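Local coordinates for protein ethyl acetate hydrolase (Pseudomonas veronii, PDB 5EFZ) that hydrolyses ethyl acetate to ethanol and acetate, a step in the breakdown of short-chain methyl ketones such as 2-butanone, at residues A[235-240]-A[330-335]; A[34-39]-A[278-283]; A[315-318]-A[322-325]. All coordinates share one frame; numbering follows the deposited sequence. Where two conformers were deposited one is given.

Contact 1 of 3, residues A[235-240]-A[330-335]. With ACT (acetate ion), chain O.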
loop_
_atom_site.group_PDB
_atom_site.type_symbol
_atom_site.label_atom_id
_atom_site.label_comp_id
_atom_site.label_asym_id
_atom_site.label_seq_id
_atom_site.Cartn_x
_atom_site.Cartn_y
_atom_site.Cartn_z
ATOM N N THR A 235 12.077 -2.181 11.000
ATOM C CA THR A 235 13.447 -2.049 11.504
ATOM C C THR A 235 13.619 -0.765 12.315
ATOM O O THR A 235 14.711 -0.460 12.784
ATOM C CB THR A 235 14.488 -2.074 10.374
ATOM O OG1 THR A 235 14.278 -0.958 9.502
ATOM C CG2 THR A 235 14.395 -3.379 9.574
ATOM N N GLY A 236 12.531 -0.021 12.487
ATOM C CA GLY A 236 12.541 1.113 13.395
ATOM C C GLY A 236 13.175 2.387 12.851
ATOM O O GLY A 236 13.653 3.210 13.632
ATOM N N ARG A 237 13.115 2.582 11.536
ATOM C CA ARG A 237 13.649 3.797 10.911
ATOM C C ARG A 237 12.990 5.070 11.459
ATOM O O ARG A 237 13.648 6.102 11.614
ATOM C CB ARG A 237 13.486 3.762 9.385
ATOM C CG ARG A 237 14.490 2.859 8.673
ATOM C CD ARG A 237 15.921 3.504 8.633
ATOM N NE ARG A 237 15.877 4.707 7.799
ATOM C CZ ARG A 237 16.606 5.797 8.007
ATOM N NH1 ARG A 237 17.439 5.846 9.032
ATOM N NH2 ARG A 237 16.468 6.852 7.203
ATOM N N HIS A 238 11.697 4.994 11.760
ATOM C CA HIS A 238 10.979 6.133 12.293
ATOM C C HIS A 238 11.584 6.536 13.639
ATOM O O HIS A 238 11.703 7.737 13.933
ATOM C CB HIS A 238 9.468 5.829 12.388
ATOM C CG HIS A 238 9.117 4.570 13.136
ATOM N ND1 HIS A 238 9.594 3.326 12.782
ATOM C CD2 HIS A 238 8.269 4.361 14.173
ATOM C CE1 HIS A 238 9.092 2.411 13.595
ATOM N NE2 HIS A 238 8.279 3.011 14.445
ATOM N N LYS A 239 12.036 5.549 14.424
ATOM C CA LYS A 239 12.679 5.842 15.694
ATOM C C LYS A 239 14.061 6.464 15.463
ATOM O O LYS A 239 14.444 7.412 16.148
ATOM C CB LYS A 239 12.782 4.579 16.556
ATOM C CG LYS A 239 11.418 3.998 16.887
ATOM C CD LYS A 239 11.513 2.719 17.690
ATOM C CE LYS A 239 10.130 2.115 17.939
ATOM N NZ LYS A 239 10.247 0.880 18.780
ATOM N N ALA A 240 14.798 5.959 14.478
ATOM C CA ALA A 240 16.094 6.546 14.157
ATOM C C ALA A 240 15.914 8.006 13.752
ATOM O O ALA A 240 16.748 8.845 14.073
ATOM C CB ALA A 240 16.781 5.774 13.054
ATOM N N SER A 330 17.209 1.444 -0.856
ATOM C CA SER A 330 16.760 2.108 0.354
ATOM C C SER A 330 15.461 1.509 0.861
ATOM O O SER A 330 14.467 1.481 0.129
ATOM C CB SER A 330 16.544 3.617 0.096
ATOM O OG SER A 330 16.013 4.204 1.278
ATOM N N ILE A 331 15.451 1.066 2.114
ATOM C CA ILE A 331 14.197 0.573 2.689
ATOM C C ILE A 331 13.251 1.732 3.010
ATOM O O ILE A 331 12.109 1.496 3.439
ATOM C CB ILE A 331 14.439 -0.274 3.959
ATOM C CG1 ILE A 331 15.069 0.581 5.062
ATOM C CG2 ILE A 331 15.312 -1.527 3.634
ATOM C CD1 ILE A 331 15.106 -0.097 6.393
ATOM N N ASP A 332 13.697 2.986 2.822
ATOM C CA ASP A 332 12.802 4.120 3.105
ATOM C C ASP A 332 11.750 4.232 2.003
ATOM O O ASP A 332 10.759 4.931 2.158
ATOM C CB ASP A 332 13.554 5.461 3.226
ATOM C CG ASP A 332 14.363 5.573 4.519
ATOM O OD1 ASP A 332 14.714 4.533 5.127
ATOM O OD2 ASP A 332 14.685 6.705 4.926
ATOM N N GLY A 333 11.946 3.532 0.896
ATOM C CA GLY A 333 10.893 3.491 -0.115
ATOM C C GLY A 333 10.698 4.852 -0.765
ATOM O O GLY A 333 11.609 5.700 -0.817
ATOM N N HIS A 334 9.467 5.091 -1.217
ATOM C CA HIS A 334 9.242 6.273 -2.032
ATOM C C HIS A 334 9.678 7.580 -1.367
ATOM O O HIS A 334 10.341 8.453 -1.993
ATOM C CB HIS A 334 7.762 6.352 -2.396
ATOM C CG HIS A 334 7.490 7.382 -3.444
ATOM N ND1 HIS A 334 7.784 7.171 -4.779
ATOM C CD2 HIS A 334 6.987 8.642 -3.352
ATOM C CE1 HIS A 334 7.437 8.252 -5.473
ATOM N NE2 HIS A 334 6.954 9.160 -4.632
ATOM N N LEU A 335 9.312 7.748 -0.096
ATOM C CA LEU A 335 9.573 9.035 0.558
ATOM C C LEU A 335 11.011 9.151 1.064
ATOM O O LEU A 335 11.369 10.155 1.693
ATOM C CB LEU A 335 8.581 9.278 1.701
ATOM C CG LEU A 335 7.168 9.531 1.169
ATOM C CD1 LEU A 335 6.155 9.662 2.319
ATOM C CD2 LEU A 335 7.152 10.770 0.248
HETATM C C ACT O . 5.841 12.560 -5.389
HETATM O O ACT O . 5.581 11.323 -5.374
HETATM O OXT ACT O . 5.785 13.160 -6.514
HETATM C CH3 ACT O . 6.226 13.259 -4.129
#

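Contact 2 of 3, residues A[34-39]-A[278-283]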
loop_
_atom_site.group_PDB
_atom_site.type_symbol
_atom_site.label_atom_id
_atom_site.label_comp_id
_atom_site.label_asym_id
_atom_site.label_seq_id
_atom_site.Cartn_x
_atom_site.Cartn_y
_atom_site.Cartn_z
ATOM N N PRO A 34 -1.548 27.805 -23.703
ATOM C CA PRO A 34 -2.676 26.964 -24.111
ATOM C C PRO A 34 -2.468 25.559 -23.560
ATOM O O PRO A 34 -1.428 24.949 -23.799
ATOM C CB PRO A 34 -2.629 27.016 -25.648
ATOM C CG PRO A 34 -1.209 27.315 -25.958
ATOM C CD PRO A 34 -0.655 28.130 -24.826
ATOM N N LEU A 35 -3.421 25.071 -22.777
ATOM C CA LEU A 35 -3.236 23.808 -22.085
ATOM C C LEU A 35 -3.693 22.669 -22.946
ATOM O O LEU A 35 -4.579 22.848 -23.768
ATOM C CB LEU A 35 -3.993 23.802 -20.773
ATOM C CG LEU A 35 -3.512 24.815 -19.757
ATOM C CD1 LEU A 35 -4.478 24.839 -18.580
ATOM C CD2 LEU A 35 -2.077 24.479 -19.286
ATOM N N GLU A 36 -3.080 21.497 -22.769
ATOM C CA GLU A 36 -3.442 20.333 -23.571
ATOM C C GLU A 36 -4.944 20.033 -23.488
ATOM O O GLU A 36 -5.581 19.762 -24.510
ATOM C CB GLU A 36 -2.636 19.095 -23.145
ATOM C CG GLU A 36 -2.894 17.877 -24.046
ATOM C CD GLU A 36 -1.930 16.719 -23.799
ATOM O OE1 GLU A 36 -0.893 16.941 -23.152
ATOM O OE2 GLU A 36 -2.220 15.584 -24.235
ATOM N N GLU A 37 -5.513 20.115 -22.285
ATOM C CA GLU A 37 -6.935 19.802 -22.088
ATOM C C GLU A 37 -7.885 20.800 -22.749
ATOM O O GLU A 37 -9.099 20.568 -22.797
ATOM C CB GLU A 37 -7.283 19.732 -20.590
ATOM C CG GLU A 37 -6.885 18.433 -19.927
ATOM C CD GLU A 37 -7.531 17.217 -20.582
ATOM O OE1 GLU A 37 -8.734 16.984 -20.349
ATOM O OE2 GLU A 37 -6.837 16.504 -21.340
ATOM N N GLY A 38 -7.368 21.924 -23.221
ATOM C CA GLY A 38 -8.204 22.814 -24.002
ATOM C C GLY A 38 -8.398 24.232 -23.513
ATOM O O GLY A 38 -8.756 25.112 -24.285
ATOM N N ARG A 39 -8.180 24.469 -22.233
ATOM C CA ARG A 39 -8.279 25.830 -21.721
ATOM C C ARG A 39 -6.976 26.606 -21.933
ATOM O O ARG A 39 -5.902 26.015 -22.039
ATOM C CB ARG A 39 -8.658 25.792 -20.238
ATOM C CG ARG A 39 -10.058 25.205 -20.025
ATOM C CD ARG A 39 -10.448 25.129 -18.558
ATOM N NE ARG A 39 -10.733 26.445 -17.998
ATOM C CZ ARG A 39 -10.906 26.666 -16.703
ATOM N NH1 ARG A 39 -10.811 25.661 -15.844
ATOM N NH2 ARG A 39 -11.166 27.886 -16.272
ATOM N N VAL A 278 3.921 9.672 -21.594
ATOM C CA VAL A 278 4.673 10.170 -22.750
ATOM C C VAL A 278 4.195 9.511 -24.049
ATOM O O VAL A 278 4.539 9.982 -25.132
ATOM C CB VAL A 278 6.213 9.921 -22.604
ATOM C CG1 VAL A 278 6.778 10.605 -21.345
ATOM C CG2 VAL A 278 6.533 8.402 -22.561
ATOM N N SER A 279 3.451 8.405 -23.955
ATOM C CA SER A 279 2.961 7.734 -25.182
ATOM C C SER A 279 1.838 8.523 -25.865
ATOM O O SER A 279 1.440 8.213 -27.000
ATOM C CB SER A 279 2.475 6.301 -24.885
ATOM O OG SER A 279 1.180 6.264 -24.282
ATOM N N ARG A 280 1.327 9.554 -25.195
ATOM C CA ARG A 280 0.413 10.474 -25.870
ATOM C C ARG A 280 1.064 11.078 -27.132
ATOM O O ARG A 280 0.376 11.465 -28.071
ATOM C CB ARG A 280 -0.044 11.583 -24.911
ATOM C CG ARG A 280 -0.933 11.045 -23.787
ATOM C CD ARG A 280 -1.273 12.129 -22.766
ATOM N NE ARG A 280 -2.145 13.160 -23.333
ATOM C CZ ARG A 280 -3.466 13.039 -23.455
ATOM N NH1 ARG A 280 -4.083 11.914 -23.083
ATOM N NH2 ARG A 280 -4.164 14.041 -23.967
ATOM N N HIS A 281 2.394 11.152 -27.170
ATOM C CA HIS A 281 3.067 11.639 -28.380
ATOM C C HIS A 281 3.030 10.661 -29.555
ATOM O O HIS A 281 3.257 11.052 -30.715
ATOM C CB HIS A 281 4.527 11.959 -28.082
ATOM C CG HIS A 281 4.711 13.114 -27.158
ATOM N ND1 HIS A 281 4.621 14.424 -27.582
ATOM C CD2 HIS A 281 4.949 13.158 -25.825
ATOM C CE1 HIS A 281 4.806 15.226 -26.548
ATOM N NE2 HIS A 281 5.010 14.485 -25.472
ATOM N N THR A 282 2.772 9.390 -29.268
ATOM C CA THR A 282 2.933 8.363 -30.304
ATOM C C THR A 282 1.723 7.436 -30.363
ATOM O O THR A 282 1.872 6.224 -30.503
ATOM C CB THR A 282 4.207 7.525 -30.045
ATOM O OG1 THR A 282 4.167 7.050 -28.696
ATOM C CG2 THR A 282 5.465 8.379 -30.220
ATOM N N GLY A 283 0.528 8.017 -30.228
ATOM C CA GLY A 283 -0.725 7.276 -30.277
ATOM C C GLY A 283 -0.889 6.131 -29.288
ATOM O O GLY A 283 -1.610 5.179 -29.564
#

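Contact 3 of 3, residues A[315-318]-A[322-325]. With EDO (1,2-ethanediol), chain H; EDO (1,2-ethanediol), chain M.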
loop_
_atom_site.group_PDB
_atom_site.type_symbol
_atom_site.label_atom_id
_atom_site.label_comp_id
_atom_site.label_asym_id
_atom_site.label_seq_id
_atom_site.Cartn_x
_atom_site.Cartn_y
_atom_site.Cartn_z
ATOM N N SER A 315 10.762 -2.288 -16.727
ATOM C CA SER A 315 10.078 -2.596 -17.979
ATOM C C SER A 315 10.183 -1.423 -18.945
ATOM O O SER A 315 10.259 -1.633 -20.162
ATOM C CB SER A 315 8.609 -2.969 -17.753
ATOM O OG SER A 315 7.872 -1.854 -17.301
ATOM N N GLU A 316 10.220 -0.207 -18.415
ATOM C CA GLU A 316 10.403 0.996 -19.252
ATOM C C GLU A 316 11.875 1.167 -19.677
ATOM O O GLU A 316 12.165 1.540 -20.825
ATOM C CB GLU A 316 9.934 2.247 -18.516
ATOM C CG GLU A 316 8.414 2.243 -18.257
ATOM C CD GLU A 316 7.873 3.541 -17.661
ATOM O OE1 GLU A 316 8.639 4.347 -17.047
ATOM O OE2 GLU A 316 6.655 3.756 -17.831
ATOM N N GLN A 317 12.795 0.898 -18.758
ATOM C CA GLN A 317 14.219 1.072 -19.073
ATOM C C GLN A 317 14.636 0.215 -20.271
ATOM O O GLN A 317 15.437 0.637 -21.116
ATOM C CB GLN A 317 15.099 0.749 -17.863
ATOM C CG GLN A 317 16.593 1.042 -18.125
ATOM C CD GLN A 317 17.338 -0.181 -18.671
ATOM O OE1 GLN A 317 16.981 -1.321 -18.348
ATOM N NE2 GLN A 317 18.396 0.054 -19.475
ATOM N N LYS A 318 14.051 -0.972 -20.368
ATOM C CA LYS A 318 14.356 -1.877 -21.468
ATOM C C LYS A 318 14.000 -1.296 -22.814
ATOM O O LYS A 318 14.515 -1.752 -23.826
ATOM C CB LYS A 318 13.629 -3.208 -21.265
ATOM C CG LYS A 318 14.182 -4.018 -20.091
ATOM C CD LYS A 318 13.481 -5.367 -20.000
ATOM C CE LYS A 318 13.927 -6.167 -18.789
ATOM N NZ LYS A 318 12.983 -7.324 -18.606
ATOM N N ASN A 322 20.379 3.339 -25.129
ATOM C CA ASN A 322 21.498 4.085 -24.522
ATOM C C ASN A 322 21.437 4.099 -22.978
ATOM O O ASN A 322 22.410 4.438 -22.312
ATOM C CB ASN A 322 21.517 5.533 -25.080
ATOM C CG ASN A 322 22.816 6.270 -24.837
ATOM O OD1 ASN A 322 23.811 5.694 -24.392
ATOM N ND2 ASN A 322 22.802 7.576 -25.118
ATOM N N SER A 323 20.309 3.686 -22.415
ATOM C CA SER A 323 20.022 3.884 -20.991
ATOM C C SER A 323 20.673 2.853 -20.069
ATOM O O SER A 323 21.198 1.840 -20.526
ATOM C CB SER A 323 18.510 3.871 -20.762
ATOM O OG SER A 323 17.964 2.576 -20.995
ATOM N N GLU A 324 20.605 3.109 -18.765
ATOM C CA GLU A 324 21.122 2.179 -17.757
ATOM C C GLU A 324 20.142 2.084 -16.621
ATOM O O GLU A 324 19.522 3.070 -16.260
ATOM C CB GLU A 324 22.480 2.620 -17.225
ATOM C CG GLU A 324 23.512 2.695 -18.340
ATOM C CD GLU A 324 24.912 2.954 -17.851
ATOM O OE1 GLU A 324 25.184 2.699 -16.665
ATOM O OE2 GLU A 324 25.754 3.417 -18.663
ATOM N N PHE A 325 20.033 0.896 -16.051
ATOM C CA PHE A 325 19.138 0.663 -14.921
ATOM C C PHE A 325 19.960 0.694 -13.636
ATOM O O PHE A 325 20.871 -0.129 -13.444
ATOM C CB PHE A 325 18.418 -0.687 -15.109
ATOM C CG PHE A 325 17.320 -0.944 -14.108
ATOM C CD1 PHE A 325 16.207 -0.124 -14.074
ATOM C CD2 PHE A 325 17.393 -2.037 -13.233
ATOM C CE1 PHE A 325 15.161 -0.373 -13.165
ATOM C CE2 PHE A 325 16.350 -2.292 -12.307
ATOM C CZ PHE A 325 15.241 -1.437 -12.279
HETATM C C1 EDO H . 10.220 -6.225 -16.179
HETATM O O1 EDO H . 10.642 -6.273 -17.553
HETATM C C2 EDO H . 10.606 -7.523 -15.474
HETATM O O2 EDO H . 10.624 -7.298 -14.052
HETATM C C1 EDO M . 4.849 1.254 -15.677
HETATM O O1 EDO M . 3.559 1.849 -15.684
HETATM C C2 EDO M . 5.167 0.763 -17.086
HETATM O O2 EDO M . 4.914 1.795 -18.053
#

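Contact 1 of 3, residues A[235-240]-A[330-335]
The loop carrying His-334, the inferred catalytic histidine, is joined to helix 237-240 by a salt bridge between Arg-237 and Asp-332. Arg-237 grips the carboxylate side-on, one nitrogen to each oxygen. Arg-237 NH2 reaches Asp-332 OD2 at 2.9 Å, nearly straight at 176° and in the guanidinium plane. Arg-237 NE meets Asp-332 OD1 at 2.9 Å, somewhat tilted from that plane. Both oxygens use their syn lone pairs, and the two flat groups are nearly coplanar. The arginine chain bends at chi2 (-74°) and chi3 (-66°), which swings NE and NH2 round to the carboxylate. Thr-340 adds a second hold: its backbone O accepts from Arg-237 NH2 and its OG1 bonds Asp-332 OD2. Beside the ion pair, Ile-331 CD1 lies 3.8 Å from Arg-237 CG. Ile-331 CD1 is also 3.3 Å from Thr-235 OG1, which is hydrogen-bonded to Glu-231 O. Ser-330 OG accepts from Asp-332 N at 3.0 Å, an ST turn. His-334 NE2 donates to O of an acetate, probably from the crystallisation liquor, at 2.7 Å, while its ND1 is hydrogen-bonded to Asp-305 OD2. The acetate also bonds Ser-151 OG. Ser-151, His-334 and Asp-305 are the inferred catalytic triad, typical of alpha/beta-hydrolase esterases.

Contact 2 of 3, residues A[34-39]-A[278-283]
Arg-280 and Glu-36 bury most of the surface here, and Glu-37 adds a little at the margin. Glu-36 lies in a type I beta turn, Leu-35 to Gly-38, which links strands 33-34 and 40-41. Arg-280 comes from the opposite direction, out of the 3-10 segment 278-281. The glutamate has CG anti to its backbone N (chi1 -175°) and stays extended beyond it, which carries the carboxylate out from the turn. The arginine chain bends at chi3 and turns the NE side of its guanidinium to the acid. Glu-36 and Arg-280 form a salt bridge in which one oxygen takes both bonds. Glu-36 OE2 lies 2.6 Å from Arg-280 NE and 2.5 Å from Arg-280 NH2. Glu-36 was deposited in two conformers, so these very short values are doubtful in detail. The oxygen sits at the guanidinium edge, near its plane, and both hydrogen bonds are bent, at 138° and 141°. The carboxylate plane is clearly turned from that of the guanidinium. Glu-37 OE2 is 4.5 Å from Arg-280 NH2 and well out of the guanidinium plane, so only charge acts between them. Its own salt bridge goes to Arg-123, whose NH1 is also close to Arg-280 NH1. Two acids and two arginines thus gather on an exposed surface away from the active site. The two carboxylates probably offset the repulsion between Arg-280 and Arg-123.

Contact 3 of 3, residues A[315-318]-A[322-325]
Gln-317 reaches from helix 310-317 to strand 324-325, within a beta-alpha-beta unit that begins with strand 296-300. Strand 324-325 is an outermost strand of the central sheet within this chain. Val-299 of the neighbouring strand also packs on the glutamine, and Val-310 and Leu-314 pack on Phe-325. Two ethanediol molecules, probably from the crystallisation liquor, bond Lys-318 NZ and Glu-316 OE2; Glu-316 OE2 also bonds Arg-179 N. The strongest polar partner of Ser-323 OG is Ile-320 O, so the serine links the glutamine to the residues between helix and strand. Gln-317 CB lies 4.0 Å from Phe-325 CD1. With chi1 at -175°, CG points away from the backbone N, which sends the chain across to the strand. Gln-317 CG comes 3.5 Å from Ser-323 OG and also touches Phe-325 CB. A bend at chi2 (-91°) then swings the amide round. Gln-317 CD lies 3.8 Å from Phe-325 CB, and Gln-317 OE1 rests against the same carbon at 3.6 Å. The amide and ring planes are 34° apart. The other branch turns to the serine: Gln-317 NE2 donates to Ser-323 OG at 3.0 Å, with the hydroxyl oxygen tilted from the amide plane.

From the N terminus, the turn 34-39 comes first. Its partner is 278-283, so contact 2 closes a loop of 238 residues and ties the two-stranded hairpin to the segment before helix 286-290. Within that loop the chain passes 235-240, whose partner is 330-335. Contact 1 ties helix 237-240 to the loop between strand 324-325 and helix 342-356. Contacts 1 and 2 therefore cross, on opposite sides of the chain's centre, with centres 37 Å apart. Contact 3 is short-range, with three residues between its segments, and falls wholly within the span of contact 1. It joins helix 310-317 to strand 324-325. Its nearest atoms are about 7 Å from contact 2 and about 12 Å from contact 1.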